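Local coordinates for protein leucine aminopeptidase 2 (Saccharomyces cerevisiae, PDB 2XQ0) that preferentially cleaves di- and tripeptides as a zinc-dependent aminopeptidase of the M1 family and hydrolyses epoxides weakly in vitro, at residues E240-V243 with E244-I247; R231-D234 with C235-E238; H339-P342 with T343-S347. All coordinates share one frame; numbering follows the deposited sequence.

Contact 1: residues E240-V243 with E244-I247; sequences ENDV and EKFI
Asp242 and Lys245 run side by side and point the same way, so that their charged ends meet in a salt bridge, OD1 to NZ, of 3.1 Å, although the hydrogen bond within it is weak. The lysine reaches the carboxylate by a single bend at chi3 (54°) in an otherwise extended chain. The other oxygen, Asp242 OD2, receives Asn241 ND2 at 2.9 Å from well above the carboxylate plane, so each oxygen has its own partner. An alanine in place of Asp242 would probably leave the Lys245 ammonium without its mate and the Asn241 amide free to turn. Asp242 holds the N-cap position but gives no side-chain capping bond. Water fills part of that role: one molecule accepts from Glu244 N at 3.0 Å and donates to Glu240 O, and a second accepts from Lys245 N. The first full turn is set by Phe246 N to Asp242 O (3.0 Å) and Ile247 N to Val243 O. Asp242 O also sits over one face of the Phe246 ring, toward its rim. Phe246 packs on Ile334 and Ile338 of helix 321-339 and on Leu303 of the zinc-binding helix 297-311, while Val243 and Ile247 lie against Ser223 of strand 223-227.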
loop_
_atom_site.group_PDB
_atom_site.type_symbol
_atom_site.label_atom_id
_atom_site.label_comp_id
_atom_site.label_asym_id
_atom_site.label_seq_id
_atom_site.Cartn_x
_atom_site.Cartn_y
_atom_site.Cartn_z
ATOM N N GLU A 240 5.621 -12.714 16.248
ATOM C CA GLU A 240 4.891 -13.349 17.360
ATOM C C GLU A 240 4.977 -12.563 18.655
ATOM O O GLU A 240 4.214 -12.827 19.585
ATOM C CB GLU A 240 5.401 -14.769 17.640
ATOM C CG GLU A 240 6.788 -14.783 18.247
ATOM C CD GLU A 240 7.388 -16.193 18.377
ATOM O OE1 GLU A 240 6.668 -17.210 18.221
ATOM O OE2 GLU A 240 8.601 -16.277 18.635
ATOM N N ASN A 241 5.920 -11.629 18.734
ATOM C CA ASN A 241 6.129 -10.887 19.973
ATOM C C ASN A 241 5.339 -9.595 19.976
ATOM O O ASN A 241 5.265 -8.928 20.989
ATOM C CB ASN A 241 7.608 -10.559 20.175
ATOM C CG ASN A 241 7.863 -9.707 21.421
ATOM O OD1 ASN A 241 7.746 -10.188 22.552
ATOM N ND2 ASN A 241 8.225 -8.438 21.214
ATOM N N ASP A 242 4.734 -9.245 18.844
ATOM C CA ASP A 242 4.254 -7.885 18.682
ATOM C C ASP A 242 2.868 -7.729 18.068
ATOM O O ASP A 242 2.242 -6.702 18.276
ATOM C CB ASP A 242 5.264 -7.074 17.859
ATOM C CG ASP A 242 6.489 -6.671 18.668
ATOM O OD1 ASP A 242 6.421 -5.621 19.347
ATOM O OD2 ASP A 242 7.515 -7.397 18.629
ATOM N N VAL A 243 2.406 -8.710 17.291
ATOM C CA VAL A 243 1.148 -8.527 16.561
ATOM C C VAL A 243 -0.040 -8.364 17.518
ATOM O O VAL A 243 -0.870 -7.495 17.316
ATOM C CB VAL A 243 0.875 -9.609 15.445
ATOM C CG1 VAL A 243 0.890 -11.009 16.000
ATOM C CG2 VAL A 243 -0.468 -9.335 14.733
ATOM N N GLU A 244 -0.122 -9.161 18.581
ATOM C CA GLU A 244 -1.292 -9.004 19.437
ATOM C C GLU A 244 -1.259 -7.662 20.156
ATOM O O GLU A 244 -2.291 -7.028 20.336
ATOM C CB GLU A 244 -1.479 -10.166 20.403
ATOM C CG GLU A 244 -2.656 -9.987 21.340
ATOM C CD GLU A 244 -4.012 -10.124 20.657
ATOM O OE1 GLU A 244 -4.074 -10.517 19.470
ATOM O OE2 GLU A 244 -5.031 -9.841 21.326
ATOM N N LYS A 245 -0.069 -7.216 20.530
ATOM C CA LYS A 245 0.094 -5.900 21.134
ATOM C C LYS A 245 -0.397 -4.784 20.204
ATOM O O LYS A 245 -1.075 -3.864 20.648
ATOM C CB LYS A 245 1.558 -5.690 21.531
ATOM C CG LYS A 245 1.900 -4.306 22.047
ATOM C CD LYS A 245 3.308 -4.297 22.633
ATOM C CE LYS A 245 4.329 -4.819 21.630
ATOM N NZ LYS A 245 5.575 -5.337 22.295
ATOM N N PHE A 246 -0.057 -4.859 18.915
ATOM C CA PHE A 246 -0.575 -3.903 17.944
ATOM C C PHE A 246 -2.098 -3.940 17.886
ATOM O O PHE A 246 -2.770 -2.890 17.869
ATOM C CB PHE A 246 -0.040 -4.190 16.542
ATOM C CG PHE A 246 1.373 -3.753 16.326
ATOM C CD1 PHE A 246 2.004 -2.920 17.218
ATOM C CD2 PHE A 246 2.077 -4.192 15.209
ATOM C CE1 PHE A 246 3.326 -2.524 17.007
ATOM C CE2 PHE A 246 3.394 -3.801 14.994
ATOM C CZ PHE A 246 4.015 -2.963 15.897
ATOM N N ILE A 247 -2.666 -5.138 17.828
ATOM C CA ILE A 247 -4.113 -5.197 17.705
ATOM C C ILE A 247 -4.768 -4.526 18.901
ATOM O O ILE A 247 -5.628 -3.666 18.732
ATOM C CB ILE A 247 -4.666 -6.619 17.520
ATOM C CG1 ILE A 247 -4.064 -7.271 16.281
ATOM C CG2 ILE A 247 -6.196 -6.550 17.325
ATOM C CD1 ILE A 247 -4.515 -8.701 16.079
HETATM O O HOH W 1 1.357 -11.681 19.203
HETATM O O HOH W 2 2.070 -9.193 21.059
#

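Contact 2: residues R231-D234 with C235-E238; sequences RLKD and CQWE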
loop_
_atom_site.group_PDB
_atom_site.type_symbol
_atom_site.label_atom_id
_atom_site.label_comp_id
_atom_site.label_asym_id
_atom_site.label_seq_id
_atom_site.Cartn_x
_atom_site.Cartn_y
_atom_site.Cartn_z
ATOM N N ARG A 231 10.888 -20.376 5.202
ATOM C CA ARG A 231 10.927 -19.076 5.863
ATOM C C ARG A 231 9.965 -19.011 7.051
ATOM O O ARG A 231 9.917 -18.010 7.776
ATOM C CB ARG A 231 10.556 -17.996 4.838
ATOM C CG ARG A 231 10.497 -16.591 5.388
ATOM C CD ARG A 231 10.950 -15.598 4.340
ATOM N NE ARG A 231 10.213 -15.759 3.095
ATOM C CZ ARG A 231 10.711 -15.461 1.900
ATOM N NH1 ARG A 231 11.951 -14.993 1.794
ATOM N NH2 ARG A 231 9.969 -15.623 0.815
ATOM N N LEU A 232 9.206 -20.081 7.252
ATOM C CA LEU A 232 8.114 -20.082 8.235
ATOM C C LEU A 232 8.530 -19.690 9.649
ATOM O O LEU A 232 7.940 -18.796 10.255
ATOM C CB LEU A 232 7.393 -21.433 8.234
ATOM C CG LEU A 232 6.245 -21.538 9.240
ATOM C CD1 LEU A 232 5.059 -20.679 8.803
ATOM C CD2 LEU A 232 5.822 -22.994 9.407
ATOM N N LYS A 233 9.552 -20.339 10.192
ATOM C CA LYS A 233 9.944 -20.027 11.557
ATOM C C LYS A 233 10.559 -18.637 11.692
ATOM O O LYS A 233 10.368 -17.977 12.700
ATOM C CB LYS A 233 10.859 -21.114 12.133
ATOM C CG LYS A 233 10.137 -22.428 12.336
ATOM C CD LYS A 233 9.128 -22.348 13.489
ATOM C CE LYS A 233 7.993 -23.370 13.315
ATOM N NZ LYS A 233 7.117 -23.380 14.526
ATOM N N ASP A 234 11.265 -18.163 10.671
ATOM C CA ASP A 234 11.786 -16.802 10.733
ATOM C C ASP A 234 10.630 -15.800 10.817
ATOM O O ASP A 234 10.698 -14.804 11.550
ATOM C CB ASP A 234 12.640 -16.475 9.506
ATOM C CG ASP A 234 13.989 -17.184 9.514
ATOM O OD1 ASP A 234 14.471 -17.543 10.603
ATOM O OD2 ASP A 234 14.573 -17.378 8.425
ATOM N N CYS A 235 9.580 -16.050 10.045
ATOM C CA CYS A 235 8.426 -15.148 10.014
ATOM C C CYS A 235 7.716 -15.177 11.352
ATOM O O CYS A 235 7.331 -14.148 11.882
ATOM C CB CYS A 235 7.461 -15.576 8.914
ATOM S SG CYS A 235 8.095 -15.244 7.265
ATOM N N GLN A 236 7.554 -16.374 11.906
ATOM C CA GLN A 236 6.881 -16.519 13.194
ATOM C C GLN A 236 7.597 -15.720 14.271
ATOM O O GLN A 236 6.967 -15.015 15.077
ATOM C CB GLN A 236 6.761 -17.997 13.585
ATOM C CG GLN A 236 5.932 -18.236 14.836
ATOM C CD GLN A 236 5.941 -19.685 15.271
ATOM O OE1 GLN A 236 6.852 -20.437 14.940
ATOM N NE2 GLN A 236 4.923 -20.084 16.009
ATOM N N TRP A 237 8.921 -15.805 14.284
ATOM C CA TRP A 237 9.675 -15.101 15.308
ATOM C C TRP A 237 9.517 -13.595 15.123
ATOM O O TRP A 237 9.428 -12.853 16.087
ATOM C CB TRP A 237 11.162 -15.488 15.267
ATOM C CG TRP A 237 11.954 -14.813 16.351
ATOM C CD1 TRP A 237 12.173 -15.280 17.617
ATOM C CD2 TRP A 237 12.623 -13.549 16.267
ATOM N NE1 TRP A 237 12.936 -14.380 18.327
ATOM C CE2 TRP A 237 13.233 -13.313 17.518
ATOM C CE3 TRP A 237 12.776 -12.598 15.251
ATOM C CZ2 TRP A 237 13.969 -12.159 17.783
ATOM C CZ3 TRP A 237 13.507 -11.449 15.517
ATOM C CH2 TRP A 237 14.099 -11.244 16.775
ATOM N N GLU A 238 9.464 -13.146 13.878
ATOM C CA GLU A 238 9.468 -11.709 13.614
ATOM C C GLU A 238 8.178 -11.048 14.098
ATOM O O GLU A 238 8.190 -9.887 14.500
ATOM C CB GLU A 238 9.704 -11.415 12.131
ATOM C CG GLU A 238 10.203 -9.993 11.831
ATOM C CD GLU A 238 11.741 -9.890 11.837
ATOM O OE1 GLU A 238 12.406 -10.941 11.874
ATOM O OE2 GLU A 238 12.275 -8.761 11.789
HETATM O O HOH W 3 13.144 -13.719 11.785
#
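Backbone hydrogen bonds of the alpha-helical i to i+4 kind join the two halves of this helical segment: Cys235 N to Arg231 O (3.0 Å), Gln236 N to Leu232 O, Trp237 N to Lys233 O and Glu238 N to Asp234 O. The last is the most bent, at 142°, and its acceptor is shared with a water that donates to Asp234 O at 2.7 Å and to Glu238 OE1 at 2.9 Å.

Among the polar side chains, Lys233 and Gln236 lie alongside one another and point the same way. Lys233 NZ donates to Gln236 OE1 at 3.0 Å, with the donor tilted 18° from the carbonyl plane. The lysine starts away from its partner and comes back through a bend at chi2 (-70°), which also lays CD near the same oxygen. Gln236 NE2 is taken by Pro218 O of strand 215-220.

The one close side-chain meeting without a polar bond is Arg231 CG against Cys235 SG, 3.3 Å apart. Through Leu232, Cys235 and Gln236, helix 229-239 packs on strands 215-220 and 223-227.

Beyond the segment, Arg231 NH1 forms a salt bridge with Asp269, and the Glu238 carboxylate accepts hydrogen bonds from the backbone N-H groups of Ala290, His291 and Arg293. With both ends of its amide bonded, Gln236 is probably fixed in rotation, and polar groups tie the helix to the adjoining strand and loop.

Contact 3: residues H339-P342 with T343-S347; sequences HGEP and TRHFS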
loop_
_atom_site.group_PDB
_atom_site.type_symbol
_atom_site.label_atom_id
_atom_site.label_comp_id
_atom_site.label_asym_id
_atom_site.label_seq_id
_atom_site.Cartn_x
_atom_site.Cartn_y
_atom_site.Cartn_z
ATOM N N HIS A 339 5.446 3.406 21.841
ATOM C CA HIS A 339 6.805 3.901 21.974
ATOM C C HIS A 339 6.941 5.352 22.475
ATOM O O HIS A 339 8.022 5.772 22.835
ATOM C CB HIS A 339 7.531 3.754 20.642
ATOM C CG HIS A 339 7.620 2.344 20.158
ATOM N ND1 HIS A 339 8.358 1.380 20.810
ATOM C CD2 HIS A 339 7.074 1.734 19.077
ATOM C CE1 HIS A 339 8.259 0.236 20.155
ATOM N NE2 HIS A 339 7.491 0.427 19.097
ATOM N N GLY A 340 5.857 6.111 22.495
ATOM C CA GLY A 340 5.920 7.489 22.944
ATOM C C GLY A 340 5.881 8.496 21.805
ATOM O O GLY A 340 6.125 8.154 20.643
ATOM N N GLU A 341 5.596 9.749 22.146
ATOM C CA GLU A 341 5.429 10.802 21.158
ATOM C C GLU A 341 6.665 11.059 20.300
ATOM O O GLU A 341 6.527 11.352 19.110
ATOM C CB GLU A 341 4.925 12.105 21.799
ATOM C CG GLU A 341 3.434 12.116 22.066
ATOM C CD GLU A 341 2.613 11.979 20.790
ATOM O OE1 GLU A 341 1.499 11.427 20.849
ATOM O OE2 GLU A 341 3.077 12.429 19.729
ATOM N N PRO A 342 7.876 10.942 20.880
ATOM C CA PRO A 342 9.033 11.197 20.009
ATOM C C PRO A 342 9.113 10.234 18.829
ATOM O O PRO A 342 9.573 10.621 17.749
ATOM C CB PRO A 342 10.224 11.003 20.952
ATOM C CG PRO A 342 9.685 11.386 22.288
ATOM C CD PRO A 342 8.283 10.825 22.294
ATOM N N THR A 343 8.691 8.992 19.047
ATOM C CA THR A 343 8.655 7.993 17.988
ATOM C C THR A 343 7.591 8.334 16.936
ATOM O O THR A 343 7.865 8.281 15.732
ATOM C CB THR A 343 8.421 6.580 18.578
ATOM O OG1 THR A 343 9.492 6.267 19.468
ATOM C CG2 THR A 343 8.380 5.522 17.484
ATOM N N ARG A 344 6.387 8.701 17.376
ATOM C CA ARG A 344 5.348 9.094 16.426
ATOM C C ARG A 344 5.833 10.264 15.572
ATOM O O ARG A 344 5.666 10.286 14.349
ATOM C CB ARG A 344 4.044 9.482 17.143
ATOM C CG ARG A 344 3.041 10.175 16.194
ATOM C CD ARG A 344 1.612 10.138 16.723
ATOM N NE ARG A 344 1.337 11.211 17.680
ATOM C CZ ARG A 344 0.309 12.045 17.568
ATOM N NH1 ARG A 344 -0.525 11.928 16.546
ATOM N NH2 ARG A 344 0.110 12.997 18.467
ATOM N N HIS A 345 6.419 11.255 16.232
ATOM C CA HIS A 345 6.879 12.452 15.549
ATOM C C HIS A 345 8.039 12.161 14.603
ATOM O O HIS A 345 8.130 12.748 13.530
ATOM C CB HIS A 345 7.267 13.517 16.575
ATOM C CG HIS A 345 6.088 14.187 17.204
ATOM N ND1 HIS A 345 5.873 15.544 17.123
ATOM C CD2 HIS A 345 5.031 13.681 17.877
ATOM C CE1 HIS A 345 4.749 15.852 17.746
ATOM N NE2 HIS A 345 4.216 14.734 18.208
ATOM N N PHE A 346 8.939 11.266 15.000
ATOM C CA PHE A 346 10.032 10.870 14.103
ATOM C C PHE A 346 9.449 10.277 12.820
ATOM O O PHE A 346 9.880 10.571 11.714
ATOM C CB PHE A 346 10.950 9.846 14.793
ATOM C CG PHE A 346 12.086 9.369 13.922
ATOM C CD1 PHE A 346 13.166 10.198 13.650
ATOM C CD2 PHE A 346 12.061 8.111 13.357
ATOM C CE1 PHE A 346 14.202 9.767 12.842
ATOM C CE2 PHE A 346 13.100 7.673 12.557
ATOM C CZ PHE A 346 14.169 8.497 12.294
ATOM N N SER A 347 8.455 9.422 12.966
ATOM C CA SER A 347 7.836 8.815 11.786
ATOM C C SER A 347 7.222 9.908 10.879
ATOM O O SER A 347 7.338 9.843 9.651
ATOM C CB SER A 347 6.806 7.760 12.234
ATOM O OG SER A 347 6.014 7.307 11.154
HETATM O O HOH W 4 9.568 7.594 21.651
#
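Glu341 folds back over the first turn of its helix to meet Arg344 and His345 together. Its CG lies opposite the carbonyl carbon (chi1 -80°), and a second bend at chi2 (-62°) brings the carboxylate alongside the arginine, itself bent at chi3. In the salt bridge Arg344 NE donates to Glu341 OE2 at 3.0 Å, near the guanidinium plane and on the syn lone pair; the bonds to OE1 and from NH2 are weak. Carboxylate and guanidinium are turned 78° apart, so they do not form a flat, two-pronged pair. The same Glu341 OE2 lies in plane at the edge of the His345 ring, 3.0 Å from CD2 and from NE2. Glu341 OE1 and Arg344 NH2 each have a further partner, Lys407 and Glu401; His345 ND1 is hydrogen-bonded to the backbone N of Ile467.

At the start of the turn, the side chain of Thr343 packs on His339, its OG1 coming within 3.4 Å of His339 CB. One water lies 2.6 Å from Thr343 OG1 and donates to His339 O.

Gly340 O takes weak bonds from Thr343 N and Arg344 N before regular i to i+4 bonding follows. A glycine of positive phi ends helix 321-339 and serves as N-cap of helix 341-360; a side chain there would be jammed against the preceding carbonyl. Pro342 suits the first helical turn, where its missing N-H costs no helical bond.

Overall arrangement
The three contacts follow in series along the chain. Contacts 2 and 1 adjoin in sequence, on the successive helices 229-239 and 243-253, with centres 14 Å apart. Contact 3 comes much later, at the junction of helices 321-339 and 341-360; its centre is 18 Å from that of contact 1 and 27 Å from that of contact 2, without touching either. Contact 1 lies nearest the catalytic centre: the Phe246 side chain is about 9 Å from those of the zinc ligand His301 and the proton acceptor Glu302, and about 11 Å from bound bestatin. Contact 3 is more remote, with the Phe346 side chain about 14 Å from the inhibitor, and contact 2 also lies away from the annotated sites.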